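Local structure of 3-carboxy-cis,cis-muconate cycloisomerase (Pseudomonas putida, 1RE5) at residues 30-44 against 205-217. The protein is a largely helical enzyme of the fumarase/aspartase (lyase) superfamily that assembles from four chains. Numbering follows the deposited sequence.
Sequences DFEAALARAEASAGL and KAMPVAEALAEQL
With CG swung anti to the backbone N in both Phe-31 (chi1 170°) and Leu-213 (chi1 -179°), ring and isobutyl group cross at about a right angle, CE1 of Phe-31 lying 3.7 Å from CD2 of Leu-213. This is knobs-into-holes packing between two helices of the lyase-superfamily fold, far from the chain's centre: Leu-213 is the knob, and Phe-31, Ala-34, Leu-35 and Ala-38 frame the hole. Alanines suit the facing surface because a lone methyl lets the backbones draw close; the axes of segments 30-40 and 206-217 approach to 8.3 Å, their N-to-C directions 132° apart. The backbones come nearest at Ala-38 and Ala-212, CA to CA 5.1 Å, where their CB methyls meet at 3.6 Å. Leu-217 lays CD2 against Ala-34 CB, while Thr-112 of helix 106-142 touches both Leu-217 and Phe-31. The Arg-37 chain slants across Gln-216, and its NE forms a salt bridge with Glu-54. Past the end of helix 21-40 the chain turns in a Schellman motif, where Ala-42 packs on Val-209 and Gly-43 readily adopts the positive phi. Beyond it, Leu-44 rests CD2 on the aliphatic stem of Lys-205, 3.5 Å from CG.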
ATOM      1  N   ASP D  30       1.248 -31.102  14.442  1.00 30.82           N
ATOM      2  CA  ASP D  30      -0.116 -31.636  14.417  1.00 32.29           C
ATOM      3  C   ASP D  30      -0.374 -32.284  13.061  1.00 32.90           C
ATOM      4  O   ASP D  30      -1.041 -33.325  12.955  1.00 33.22           O
ATOM      5  CB  ASP D  30      -1.133 -30.515  14.642  1.00 33.45           C
ATOM      6  CG  ASP D  30      -1.325 -30.188  16.111  1.00 36.01           C
ATOM      7  OD1 ASP D  30      -0.410 -30.468  16.924  1.00 36.14           O
ATOM      8  OD2 ASP D  30      -2.395 -29.639  16.448  1.00 36.95           O
ATOM      9  N   PHE D  31       0.159 -31.652  12.020  1.00 32.95           N
ATOM     10  CA  PHE D  31       0.010 -32.162  10.670  1.00 32.63           C
ATOM     11  C   PHE D  31       0.734 -33.501  10.544  1.00 33.16           C
ATOM     12  O   PHE D  31       0.157 -34.476  10.060  1.00 32.99           O
ATOM     13  CB  PHE D  31       0.598 -31.179   9.661  1.00 30.87           C
ATOM     14  CG  PHE D  31       0.700 -31.737   8.271  1.00 30.17           C
ATOM     15  CD1 PHE D  31      -0.438 -31.860   7.468  1.00 27.36           C
ATOM     16  CD2 PHE D  31       1.930 -32.179   7.777  1.00 29.27           C
ATOM     17  CE1 PHE D  31      -0.357 -32.410   6.198  1.00 27.29           C
ATOM     18  CE2 PHE D  31       2.022 -32.735   6.502  1.00 29.90           C
ATOM     19  CZ  PHE D  31       0.873 -32.851   5.709  1.00 29.21           C
ATOM     20  N   GLU D  32       1.993 -33.538  10.984  1.00 33.59           N
ATOM     21  CA  GLU D  32       2.808 -34.757  10.919  1.00 34.93           C
ATOM     22  C   GLU D  32       2.155 -35.949  11.620  1.00 35.87           C
ATOM     23  O   GLU D  32       2.061 -37.047  11.053  1.00 35.05           O
ATOM     24  CB  GLU D  32       4.190 -34.491  11.520  1.00 34.76           C
ATOM     25  CG  GLU D  32       5.003 -33.473  10.718  1.00 37.30           C
ATOM     26  CD  GLU D  32       5.196 -33.886   9.255  1.00 38.63           C
ATOM     27  OE1 GLU D  32       5.501 -33.012   8.419  1.00 39.06           O
ATOM     28  OE2 GLU D  32       5.053 -35.083   8.935  1.00 37.99           O
ATOM     29  N   ALA D  33       1.708 -35.729  12.856  1.00 36.39           N
ATOM     30  CA  ALA D  33       1.051 -36.778  13.618  1.00 36.15           C
ATOM     31  C   ALA D  33      -0.173 -37.237  12.841  1.00 36.48           C
ATOM     32  O   ALA D  33      -0.339 -38.425  12.575  1.00 38.53           O
ATOM     33  CB  ALA D  33       0.642 -36.258  14.980  1.00 35.90           C
ATOM     34  N   ALA D  34      -1.026 -36.295  12.462  1.00 35.36           N
ATOM     35  CA  ALA D  34      -2.225 -36.637  11.709  1.00 34.45           C
ATOM     36  C   ALA D  34      -1.894 -37.423  10.426  1.00 34.35           C
ATOM     37  O   ALA D  34      -2.656 -38.307  10.022  1.00 33.77           O
ATOM     38  CB  ALA D  34      -2.988 -35.368  11.364  1.00 33.46           C
ATOM     39  N   LEU D  35      -0.762 -37.097   9.793  1.00 34.73           N
ATOM     40  CA  LEU D  35      -0.326 -37.750   8.547  1.00 34.48           C
ATOM     41  C   LEU D  35      -0.086 -39.238   8.787  1.00 36.68           C
ATOM     42  O   LEU D  35      -0.637 -40.090   8.088  1.00 37.28           O
ATOM     43  CB  LEU D  35       0.982 -37.127   8.029  1.00 31.53           C
ATOM     44  CG  LEU D  35       1.193 -36.927   6.514  1.00 30.17           C
ATOM     45  CD1 LEU D  35       2.659 -37.094   6.207  1.00 29.02           C
ATOM     46  CD2 LEU D  35       0.403 -37.914   5.687  1.00 28.11           C
ATOM     47  N   ALA D  36       0.753 -39.539   9.776  1.00 38.40           N
ATOM     48  CA  ALA D  36       1.076 -40.916  10.132  1.00 39.94           C
ATOM     49  C   ALA D  36      -0.213 -41.705  10.407  1.00 42.15           C
ATOM     50  O   ALA D  36      -0.423 -42.808   9.889  1.00 41.93           O
ATOM     51  CB  ALA D  36       1.980 -40.927  11.364  1.00 37.94           C
ATOM     52  N   ARG D  37      -1.074 -41.111  11.223  1.00 44.26           N
ATOM     53  CA  ARG D  37      -2.346 -41.705  11.595  1.00 45.77           C
ATOM     54  C   ARG D  37      -3.167 -42.053  10.346  1.00 47.10           C
ATOM     55  O   ARG D  37      -3.676 -43.169  10.209  1.00 47.98           O
ATOM     56  CB  ARG D  37      -3.112 -40.709  12.463  1.00 46.46           C
ATOM     57  CG  ARG D  37      -3.977 -41.306  13.547  1.00 49.12           C
ATOM     58  CD  ARG D  37      -4.587 -40.180  14.370  1.00 51.99           C
ATOM     59  NE  ARG D  37      -3.558 -39.308  14.935  1.00 55.03           N
ATOM     60  CZ  ARG D  37      -3.688 -37.988  15.100  1.00 56.36           C
ATOM     61  NH1 ARG D  37      -4.810 -37.369  14.740  1.00 55.44           N
ATOM     62  NH2 ARG D  37      -2.693 -37.282  15.633  1.00 56.32           N
ATOM     63  N   ALA D  38      -3.281 -41.101   9.428  1.00 47.47           N
ATOM     64  CA  ALA D  38      -4.078 -41.308   8.223  1.00 48.32           C
ATOM     65  C   ALA D  38      -3.479 -42.320   7.270  1.00 49.06           C
ATOM     66  O   ALA D  38      -4.203 -43.052   6.600  1.00 51.03           O
ATOM     67  CB  ALA D  38      -4.298 -39.977   7.495  1.00 47.69           C
ATOM     68  N   GLU D  39      -2.158 -42.364   7.193  1.00 49.44           N
ATOM     69  CA  GLU D  39      -1.519 -43.300   6.281  1.00 49.93           C
ATOM     70  C   GLU D  39      -1.511 -44.711   6.865  1.00 51.13           C
ATOM     71  O   GLU D  39      -1.508 -45.703   6.124  1.00 51.57           O
ATOM     72  CB  GLU D  39      -0.100 -42.824   5.955  1.00 48.18           C
ATOM     73  CG  GLU D  39      -0.087 -41.459   5.285  1.00 45.89           C
ATOM     74  CD  GLU D  39       1.293 -41.027   4.849  1.00 46.02           C
ATOM     75  OE1 GLU D  39       2.219 -41.023   5.695  1.00 46.49           O
ATOM     76  OE2 GLU D  39       1.451 -40.681   3.658  1.00 44.94           O
ATOM     77  N   ALA D  40      -1.525 -44.798   8.196  1.00 51.01           N
ATOM     78  CA  ALA D  40      -1.539 -46.094   8.863  1.00 50.75           C
ATOM     79  C   ALA D  40      -2.841 -46.805   8.503  1.00 50.96           C
ATOM     80  O   ALA D  40      -2.843 -47.979   8.143  1.00 50.86           O
ATOM     81  CB  ALA D  40      -1.443 -45.911  10.366  1.00 50.33           C
ATOM     82  N   SER D  41      -3.946 -46.073   8.590  1.00 51.28           N
ATOM     83  CA  SER D  41      -5.259 -46.616   8.278  1.00 51.71           C
ATOM     84  C   SER D  41      -5.444 -46.884   6.793  1.00 51.70           C
ATOM     85  O   SER D  41      -6.528 -47.279   6.363  1.00 51.78           O
ATOM     86  CB  SER D  41      -6.341 -45.651   8.743  1.00 52.80           C
ATOM     87  OG  SER D  41      -6.168 -44.391   8.120  1.00 54.75           O
ATOM     88  N   ALA D  42      -4.394 -46.655   6.012  1.00 51.86           N
ATOM     89  CA  ALA D  42      -4.444 -46.891   4.572  1.00 52.13           C
ATOM     90  C   ALA D  42      -3.468 -48.020   4.264  1.00 52.39           C
ATOM     91  O   ALA D  42      -3.326 -48.456   3.116  1.00 51.49           O
ATOM     92  CB  ALA D  42      -4.049 -45.633   3.824  1.00 52.95           C
ATOM     93  N   GLY D  43      -2.792 -48.471   5.318  1.00 52.67           N
ATOM     94  CA  GLY D  43      -1.834 -49.550   5.197  1.00 52.51           C
ATOM     95  C   GLY D  43      -0.477 -49.123   4.682  1.00 52.81           C
ATOM     96  O   GLY D  43       0.193 -49.893   3.998  1.00 54.02           O
ATOM     97  N   LEU D  44      -0.059 -47.904   5.002  1.00 52.35           N
ATOM     98  CA  LEU D  44       1.237 -47.420   4.547  1.00 51.49           C
ATOM     99  C   LEU D  44       2.225 -47.288   5.698  1.00 52.17           C
ATOM    100  O   LEU D  44       3.438 -47.197   5.483  1.00 52.05           O
ATOM    101  CB  LEU D  44       1.085 -46.068   3.850  1.00 51.36           C
ATOM    102  CG  LEU D  44       0.764 -46.076   2.357  1.00 51.61           C
ATOM    103  CD1 LEU D  44       1.903 -46.766   1.628  1.00 52.83           C
ATOM    104  CD2 LEU D  44      -0.557 -46.780   2.086  1.00 52.45           C
ATOM    105  N   LYS D 205      -3.065 -44.787  -3.261  1.00 42.19           N
ATOM    106  CA  LYS D 205      -3.487 -44.564  -1.873  1.00 43.87           C
ATOM    107  C   LYS D 205      -3.627 -43.061  -1.604  1.00 44.29           C
ATOM    108  O   LYS D 205      -3.909 -42.651  -0.470  1.00 44.59           O
ATOM    109  CB  LYS D 205      -2.463 -45.141  -0.891  1.00 44.39           C
ATOM    110  CG  LYS D 205      -2.295 -46.642  -0.944  1.00 47.55           C
ATOM    111  CD  LYS D 205      -3.564 -47.373  -0.532  1.00 51.04           C
ATOM    112  CE  LYS D 205      -3.300 -48.871  -0.375  1.00 52.69           C
ATOM    113  NZ  LYS D 205      -4.505 -49.641   0.072  1.00 55.02           N
ATOM    114  N   ALA D 206      -3.430 -42.253  -2.648  1.00 43.97           N
ATOM    115  CA  ALA D 206      -3.499 -40.793  -2.554  1.00 43.81           C
ATOM    116  C   ALA D 206      -4.793 -40.246  -1.943  1.00 44.17           C
ATOM    117  O   ALA D 206      -4.777 -39.666  -0.847  1.00 42.88           O
ATOM    118  CB  ALA D 206      -3.271 -40.178  -3.935  1.00 43.76           C
ATOM    119  N   MET D 207      -5.909 -40.421  -2.651  1.00 45.05           N
ATOM    120  CA  MET D 207      -7.198 -39.930  -2.159  1.00 45.71           C
ATOM    121  C   MET D 207      -7.593 -40.518  -0.808  1.00 45.39           C
ATOM    122  O   MET D 207      -8.111 -39.807   0.062  1.00 45.57           O
ATOM    123  CB  MET D 207      -8.300 -40.200  -3.181  1.00 45.99           C
ATOM    124  CG  MET D 207      -8.191 -39.328  -4.412  1.00 48.45           C
ATOM    125  SD  MET D 207      -8.089 -37.587  -3.958  1.00 50.28           S
ATOM    126  CE  MET D 207      -9.806 -37.272  -3.549  1.00 48.69           C
ATOM    127  N   PRO D 208      -7.368 -41.827  -0.615  1.00 44.80           N
ATOM    128  CA  PRO D 208      -7.737 -42.411   0.676  1.00 43.92           C
ATOM    129  C   PRO D 208      -6.974 -41.731   1.803  1.00 42.35           C
ATOM    130  O   PRO D 208      -7.552 -41.372   2.823  1.00 43.55           O
ATOM    131  CB  PRO D 208      -7.358 -43.879   0.512  1.00 43.67           C
ATOM    132  CG  PRO D 208      -7.608 -44.113  -0.946  1.00 44.39           C
ATOM    133  CD  PRO D 208      -6.998 -42.880  -1.578  1.00 44.39           C
ATOM    134  N   VAL D 209      -5.676 -41.540   1.610  1.00 40.81           N
ATOM    135  CA  VAL D 209      -4.864 -40.903   2.636  1.00 41.15           C
ATOM    136  C   VAL D 209      -5.321 -39.462   2.830  1.00 41.30           C
ATOM    137  O   VAL D 209      -5.424 -38.977   3.961  1.00 40.78           O
ATOM    138  CB  VAL D 209      -3.364 -40.928   2.256  1.00 40.95           C
ATOM    139  CG1 VAL D 209      -2.549 -40.141   3.271  1.00 41.22           C
ATOM    140  CG2 VAL D 209      -2.866 -42.366   2.207  1.00 40.52           C
ATOM    141  N   ALA D 210      -5.604 -38.792   1.713  1.00 41.50           N
ATOM    142  CA  ALA D 210      -6.060 -37.403   1.718  1.00 41.13           C
ATOM    143  C   ALA D 210      -7.321 -37.204   2.564  1.00 41.29           C
ATOM    144  O   ALA D 210      -7.357 -36.359   3.467  1.00 41.41           O
ATOM    145  CB  ALA D 210      -6.316 -36.942   0.287  1.00 39.91           C
ATOM    146  N   GLU D 211      -8.351 -37.991   2.274  1.00 41.73           N
ATOM    147  CA  GLU D 211      -9.608 -37.886   3.003  1.00 42.75           C
ATOM    148  C   GLU D 211      -9.430 -38.229   4.475  1.00 41.45           C
ATOM    149  O   GLU D 211      -9.956 -37.540   5.351  1.00 41.46           O
ATOM    150  CB  GLU D 211     -10.654 -38.779   2.343  1.00 44.17           C
ATOM    151  CG  GLU D 211     -10.667 -38.557   0.840  1.00 49.36           C
ATOM    152  CD  GLU D 211     -11.990 -38.884   0.191  1.00 52.64           C
ATOM    153  OE1 GLU D 211     -12.483 -40.020   0.390  1.00 55.53           O
ATOM    154  OE2 GLU D 211     -12.528 -38.004  -0.527  1.00 53.73           O
ATOM    155  N   ALA D 212      -8.666 -39.281   4.748  1.00 39.68           N
ATOM    156  CA  ALA D 212      -8.408 -39.676   6.122  1.00 38.72           C
ATOM    157  C   ALA D 212      -7.742 -38.514   6.851  1.00 38.60           C
ATOM    158  O   ALA D 212      -8.127 -38.164   7.968  1.00 38.76           O
ATOM    159  CB  ALA D 212      -7.500 -40.891   6.154  1.00 38.84           C
ATOM    160  N   LEU D 213      -6.743 -37.913   6.205  1.00 38.44           N
ATOM    161  CA  LEU D 213      -5.999 -36.792   6.779  1.00 37.65           C
ATOM    162  C   LEU D 213      -6.883 -35.583   7.092  1.00 37.74           C
ATOM    163  O   LEU D 213      -6.783 -34.989   8.172  1.00 36.04           O
ATOM    164  CB  LEU D 213      -4.877 -36.376   5.828  1.00 36.37           C
ATOM    165  CG  LEU D 213      -3.989 -35.218   6.287  1.00 36.58           C
ATOM    166  CD1 LEU D 213      -3.537 -35.431   7.732  1.00 35.64           C
ATOM    167  CD2 LEU D 213      -2.788 -35.113   5.343  1.00 36.32           C
ATOM    168  N   ALA D 214      -7.742 -35.226   6.141  1.00 38.44           N
ATOM    169  CA  ALA D 214      -8.644 -34.095   6.308  1.00 39.21           C
ATOM    170  C   ALA D 214      -9.518 -34.321   7.531  1.00 40.49           C
ATOM    171  O   ALA D 214      -9.597 -33.470   8.424  1.00 40.46           O
ATOM    172  CB  ALA D 214      -9.506 -33.936   5.069  1.00 38.72           C
ATOM    173  N   GLU D 215     -10.168 -35.482   7.557  1.00 42.16           N
ATOM    174  CA  GLU D 215     -11.048 -35.875   8.648  1.00 42.67           C
ATOM    175  C   GLU D 215     -10.325 -35.855  10.001  1.00 41.90           C
ATOM    176  O   GLU D 215     -10.880 -35.429  11.016  1.00 41.49           O
ATOM    177  CB  GLU D 215     -11.583 -37.264   8.357  1.00 45.28           C
ATOM    178  CG  GLU D 215     -12.515 -37.803   9.398  1.00 51.15           C
ATOM    179  CD  GLU D 215     -12.877 -39.237   9.103  1.00 56.03           C
ATOM    180  OE1 GLU D 215     -11.952 -40.094   9.101  1.00 57.55           O
ATOM    181  OE2 GLU D 215     -14.080 -39.504   8.863  1.00 58.51           O
ATOM    182  N   GLN D 216      -9.082 -36.318  10.001  1.00 41.54           N
ATOM    183  CA  GLN D 216      -8.260 -36.342  11.208  1.00 41.95           C
ATOM    184  C   GLN D 216      -8.096 -34.959  11.817  1.00 41.17           C
ATOM    185  O   GLN D 216      -8.158 -34.790  13.035  1.00 41.25           O
ATOM    186  CB  GLN D 216      -6.869 -36.894  10.884  1.00 43.36           C
ATOM    187  CG  GLN D 216      -6.810 -38.402  10.838  1.00 45.85           C
ATOM    188  CD  GLN D 216      -6.980 -39.011  12.209  1.00 46.59           C
ATOM    189  OE1 GLN D 216      -7.473 -40.130  12.348  1.00 47.63           O
ATOM    190  NE2 GLN D 216      -6.563 -38.278  13.236  1.00 46.53           N
ATOM    191  N   LEU D 217      -7.864 -33.977  10.950  1.00 40.60           N
ATOM    192  CA  LEU D 217      -7.657 -32.600  11.373  1.00 38.98           C
ATOM    193  C   LEU D 217      -8.948 -31.798  11.407  1.00 38.49           C
ATOM    194  O   LEU D 217      -8.946 -30.630  11.763  1.00 38.01           O
ATOM    195  CB  LEU D 217      -6.659 -31.929  10.428  1.00 37.69           C
ATOM    196  CG  LEU D 217      -5.236 -32.490  10.450  1.00 36.89           C
ATOM    197  CD1 LEU D 217      -4.461 -31.962   9.260  1.00 34.58           C
ATOM    198  CD2 LEU D 217      -4.551 -32.124  11.776  1.00 33.96           C
TER